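Side-chain contacts in pyridoxal phosphate homeostasis protein (Bifidobacterium adolescentis ATCC 15703, PDB 3CPG), which probably binds pyridoxal 5'-phosphate and takes part in keeping the cellular level of this cofactor in balance: residues D210-V213 and I214-F218; G217-H220 and L221-R225. One frame throughout, in Å; residues are numbered along the deposited sequence.

Contact 1: residues D210-V213 and I214-F218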
loop_
_atom_site.group_PDB
_atom_site.type_symbol
_atom_site.label_atom_id
_atom_site.label_comp_id
_atom_site.label_asym_id
_atom_site.label_seq_id
_atom_site.Cartn_x
_atom_site.Cartn_y
_atom_site.Cartn_z
ATOM N N ASP A 210 7.873 -6.357 21.025
ATOM C CA ASP A 210 9.197 -6.960 20.923
ATOM C C ASP A 210 9.823 -6.574 19.589
ATOM O O ASP A 210 9.428 -7.085 18.541
ATOM C CB ASP A 210 9.096 -8.482 21.011
ATOM C CG ASP A 210 10.445 -9.140 21.196
ATOM O OD1 ASP A 210 11.438 -8.616 20.649
ATOM O OD2 ASP A 210 10.511 -10.182 21.881
ATOM N N GLU A 211 10.798 -5.674 19.630
ATOM C CA GLU A 211 11.460 -5.220 18.414
ATOM C C GLU A 211 12.211 -6.313 17.658
ATOM O O GLU A 211 12.396 -6.205 16.448
ATOM C CB GLU A 211 12.404 -4.058 18.726
ATOM C CG GLU A 211 11.694 -2.713 18.821
ATOM C CD GLU A 211 12.643 -1.572 19.126
ATOM O OE1 GLU A 211 13.745 -1.537 18.537
ATOM O OE2 GLU A 211 12.282 -0.702 19.946
ATOM N N THR A 212 12.649 -7.362 18.351
ATOM C CA THR A 212 13.356 -8.435 17.656
ATOM C C THR A 212 12.376 -9.216 16.781
ATOM O O THR A 212 12.738 -9.716 15.714
ATOM C CB THR A 212 14.063 -9.406 18.637
ATOM O OG1 THR A 212 13.095 -10.055 19.468
ATOM C CG2 THR A 212 15.050 -8.646 19.514
ATOM N N VAL A 213 11.129 -9.314 17.233
ATOM C CA VAL A 213 10.095 -10.017 16.479
ATOM C C VAL A 213 9.687 -9.171 15.272
ATOM O O VAL A 213 9.512 -9.678 14.165
ATOM C CB VAL A 213 8.848 -10.269 17.353
ATOM C CG1 VAL A 213 7.723 -10.863 16.509
ATOM C CG2 VAL A 213 9.203 -11.211 18.495
ATOM N N ILE A 214 9.535 -7.874 15.505
ATOM C CA ILE A 214 9.153 -6.948 14.452
ATOM C C ILE A 214 10.225 -6.917 13.362
ATOM O O ILE A 214 9.925 -7.052 12.171
ATOM C CB ILE A 214 8.952 -5.535 15.038
ATOM C CG1 ILE A 214 7.758 -5.556 15.999
ATOM C CG2 ILE A 214 8.764 -4.518 13.921
ATOM C CD1 ILE A 214 7.495 -4.248 16.709
ATOM N N ARG A 215 11.477 -6.751 13.776
ATOM C CA ARG A 215 12.586 -6.701 12.830
ATOM C C ARG A 215 12.721 -7.999 12.038
ATOM O O ARG A 215 12.960 -7.969 10.833
ATOM C CB ARG A 215 13.901 -6.402 13.564
ATOM C CG ARG A 215 13.947 -5.023 14.214
ATOM C CD ARG A 215 15.251 -4.801 14.983
ATOM N NE ARG A 215 16.412 -4.685 14.104
ATOM C CZ ARG A 215 16.603 -3.687 13.244
ATOM N NH1 ARG A 215 15.707 -2.717 13.143
ATOM N NH2 ARG A 215 17.689 -3.657 12.487
ATOM N N ARG A 216 12.551 -9.134 12.709
ATOM C CA ARG A 216 12.677 -10.424 12.038
ATOM C C ARG A 216 11.690 -10.565 10.884
ATOM O O ARG A 216 12.037 -11.083 9.818
ATOM C CB ARG A 216 12.483 -11.571 13.037
ATOM C CG ARG A 216 12.685 -12.958 12.421
ATOM C CD ARG A 216 12.654 -14.047 13.480
ATOM N NE ARG A 216 13.665 -13.825 14.511
ATOM C CZ ARG A 216 13.390 -13.500 15.770
ATOM N NH1 ARG A 216 12.132 -13.363 16.158
ATOM N NH2 ARG A 216 14.373 -13.302 16.638
ATOM N N GLY A 217 10.462 -10.101 11.100
ATOM C CA GLY A 217 9.442 -10.175 10.069
ATOM C C GLY A 217 9.715 -9.284 8.867
ATOM O O GLY A 217 9.495 -9.697 7.726
ATOM N N PHE A 218 10.182 -8.063 9.109
ATOM C CA PHE A 218 10.480 -7.141 8.009
ATOM C C PHE A 218 11.688 -7.654 7.236
ATOM O O PHE A 218 11.747 -7.567 6.008
ATOM C CB PHE A 218 10.779 -5.733 8.535
ATOM C CG PHE A 218 9.603 -5.053 9.182
ATOM C CD1 PHE A 218 8.304 -5.281 8.727
ATOM C CD2 PHE A 218 9.799 -4.138 10.211
ATOM C CE1 PHE A 218 7.224 -4.602 9.285
ATOM C CE2 PHE A 218 8.724 -3.451 10.776
ATOM C CZ PHE A 218 7.434 -3.683 10.312
HETATM O O HOH W 1 12.784 -12.743 19.151
#

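Contact 2: residues G217-H220 and L221-R225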
loop_
_atom_site.group_PDB
_atom_site.type_symbol
_atom_site.label_atom_id
_atom_site.label_comp_id
_atom_site.label_asym_id
_atom_site.label_seq_id
_atom_site.Cartn_x
_atom_site.Cartn_y
_atom_site.Cartn_z
ATOM N N GLY A 217 10.462 -10.101 11.100
ATOM C CA GLY A 217 9.442 -10.175 10.069
ATOM C C GLY A 217 9.715 -9.284 8.867
ATOM O O GLY A 217 9.495 -9.697 7.726
ATOM N N PHE A 218 10.182 -8.063 9.109
ATOM C CA PHE A 218 10.480 -7.141 8.009
ATOM C C PHE A 218 11.688 -7.654 7.236
ATOM O O PHE A 218 11.747 -7.567 6.008
ATOM C CB PHE A 218 10.779 -5.733 8.535
ATOM C CG PHE A 218 9.603 -5.053 9.182
ATOM C CD1 PHE A 218 8.304 -5.281 8.727
ATOM C CD2 PHE A 218 9.799 -4.138 10.211
ATOM C CE1 PHE A 218 7.224 -4.602 9.285
ATOM C CE2 PHE A 218 8.724 -3.451 10.776
ATOM C CZ PHE A 218 7.434 -3.683 10.312
ATOM N N SER A 219 12.656 -8.186 7.975
ATOM C CA SER A 219 13.865 -8.731 7.374
ATOM C C SER A 219 13.486 -9.910 6.484
ATOM O O SER A 219 14.000 -10.058 5.379
ATOM C CB SER A 219 14.828 -9.192 8.472
ATOM O OG SER A 219 16.008 -9.745 7.918
ATOM N N HIS A 220 12.575 -10.747 6.970
ATOM C CA HIS A 220 12.142 -11.903 6.203
ATOM C C HIS A 220 11.471 -11.460 4.909
ATOM O O HIS A 220 11.714 -12.040 3.853
ATOM C CB HIS A 220 11.188 -12.761 7.036
ATOM C CG HIS A 220 10.630 -13.935 6.294
ATOM N ND1 HIS A 220 9.589 -13.822 5.398
ATOM C CD2 HIS A 220 10.975 -15.245 6.308
ATOM C CE1 HIS A 220 9.316 -15.013 4.893
ATOM N NE2 HIS A 220 10.142 -15.893 5.428
ATOM N N LEU A 221 10.643 -10.420 4.985
ATOM C CA LEU A 221 9.962 -9.926 3.792
ATOM C C LEU A 221 10.974 -9.412 2.768
ATOM O O LEU A 221 10.847 -9.679 1.577
ATOM C CB LEU A 221 8.982 -8.800 4.146
ATOM C CG LEU A 221 7.897 -8.591 3.085
ATOM C CD1 LEU A 221 6.960 -9.790 3.079
ATOM C CD2 LEU A 221 7.118 -7.311 3.383
ATOM N N ARG A 222 11.978 -8.676 3.235
ATOM C CA ARG A 222 12.997 -8.145 2.335
ATOM C C ARG A 222 13.765 -9.270 1.638
ATOM O O ARG A 222 13.980 -9.225 0.427
ATOM C CB ARG A 222 13.994 -7.260 3.087
ATOM C CG ARG A 222 15.042 -6.650 2.161
ATOM C CD ARG A 222 16.174 -5.959 2.900
ATOM N NE ARG A 222 17.053 -6.906 3.583
ATOM C CZ ARG A 222 17.054 -7.113 4.894
ATOM N NH1 ARG A 222 16.222 -6.436 5.680
ATOM N NH2 ARG A 222 17.892 -8.000 5.419
ATOM N N LYS A 223 14.189 -10.270 2.405
ATOM C CA LYS A 223 14.932 -11.390 1.829
ATOM C C LYS A 223 14.083 -12.147 0.818
ATOM O O LYS A 223 14.575 -12.575 -0.226
ATOM C CB LYS A 223 15.395 -12.349 2.929
ATOM C CG LYS A 223 16.460 -11.766 3.840
ATOM C CD LYS A 223 16.915 -12.788 4.867
ATOM C CE LYS A 223 17.978 -12.203 5.781
ATOM N NZ LYS A 223 18.459 -13.212 6.771
ATOM N N THR A 224 12.806 -12.321 1.140
ATOM C CA THR A 224 11.886 -13.019 0.251
ATOM C C THR A 224 11.773 -12.241 -1.056
ATOM O O THR A 224 11.817 -12.819 -2.139
ATOM C CB THR A 224 10.500 -13.159 0.904
ATOM O OG1 THR A 224 10.603 -14.011 2.053
ATOM C CG2 THR A 224 9.494 -13.755 -0.080
ATOM N N ARG A 225 11.630 -10.926 -0.945
ATOM C CA ARG A 225 11.543 -10.054 -2.110
ATOM C C ARG A 225 12.807 -10.241 -2.962
ATOM O O ARG A 225 12.734 -10.384 -4.185
ATOM C CB ARG A 225 11.415 -8.597 -1.636
ATOM C CG ARG A 225 11.226 -7.525 -2.720
ATOM C CD ARG A 225 12.533 -7.135 -3.407
ATOM N NE ARG A 225 13.607 -6.794 -2.472
ATOM C CZ ARG A 225 13.792 -5.603 -1.905
ATOM N NH1 ARG A 225 12.970 -4.594 -2.160
ATOM N NH2 ARG A 225 14.819 -5.421 -1.083
HETATM O O HOH W 2 18.023 -8.130 7.936
#

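Contact 1: residues D210-V213 and I214-F218
Arg-216 folds back over the first turn of its helix toward Thr-212, and a water joins the two side chains. With CG anti to the backbone N (chi1 -177°) and the chain bent at chi3, the guanidinium returns above the backbone, where Thr-212 O lies over one of its faces, offset toward the rim, 3.7 Å from Arg-216 NH1. Water 1 sits in the plane of the group at its edge; it accepts from Arg-216 NH2 at 3.0 Å and donates to Thr-212 OG1. Beneath this bridge Arg-216 N bonds to Thr-212 O. Ile-214 N meets Asp-210 O at 3.1 Å, while Arg-215 N and Gly-217 N continue the i to i+4 pattern to Glu-211 O and Val-213 O.

One step further out, Asp-210 fixes the threonine. Asp-210 OD1 receives Thr-212 N on the anti side at 2.9 Å. The same Asp-210 OD1 accepts from Thr-212 OG1 at a very short 2.5 Å, and Val-213 N adds a weak bond. Ile-214 and Arg-215 turn to other partners: Ile-214 packs on Leu-252 and Val-208, and Arg-215 forms a salt bridge with Glu-256. The arrangement is a helix N-cap, with Asp-210 closing the start of helix 211-231 in a beta-alpha-beta unit of the TIM barrel.

Contact 2: residues G217-H220 and L221-R225
Thr-224 grips the backbone oxygen of His-220 twice. His-220 O accepts from both Thr-224 N and Thr-224 OG1, each at 2.9 Å, and the two donors reach it from opposite faces of the carbonyl plane. The hydroxyl can do so because OG1 stands beside its own backbone N (chi1 -65°), which turns it back along the helix. Leu-221 N, Arg-222 N and Lys-223 N make the ordinary i to i+4 bonds to Gly-217 O, Phe-218 O and Ser-219 O.

A water-mediated link joins Ser-219 and Arg-222. Water 2 lies in the guanidinium plane at its edge, accepts from Arg-222 NH2 at a short 2.5 Å and is hydrogen-bonded to Ser-219 OG at 2.6 Å. The bend at chi3 brings the guanidinium back over Ser-219, whose CA is 3.7 Å from Arg-222 NH1; that nitrogen also forms a salt bridge with Glu-256.

Van der Waals contacts complete the surface. The extended Lys-223 chain runs alongside Ser-219, with CE 3.8 Å from Ser-219 OG. The imidazole lies obliquely to the threonine, His-220 CE1 coming 3.3 Å from Thr-224 OG1, while ND1 is hydrogen-bonded to Glu-169. Without the imidazole, as with an alanine here, the Glu-169 carboxylate is likely to lose this partner and the Thr-224 hydroxyl its ring neighbour, although both bonds to the backbone oxygen could remain.

On the inner side, Leu-221 packs against Leu-201 of strand 196-202 and Leu-242 of strand 241-243. Thr-224 also touches Leu-201, and Arg-222 touches Leu-242, so this part of helix 211-231 packs on two adjacent parallel strands of the barrel.

Overall arrangement
After strand 196-202 the chain passes through a loop and enters helix 211-231, where contact 1 forms the first turns and ends the loop at its cap. Contact 2 begins before contact 1 has finished: Gly-217 and Phe-218 belong to both, so the two follow one another along a single helix, overlapping without nesting or crossing, their centres about 11 Å apart. Both are local and neither closes a long loop. The earlier turns face helix 250-255, the later ones strands 196-202 and 241-243, and Glu-256 receives an arginine from each contact. Together they make up most of the helical crossover joining two neighbouring parallel strands.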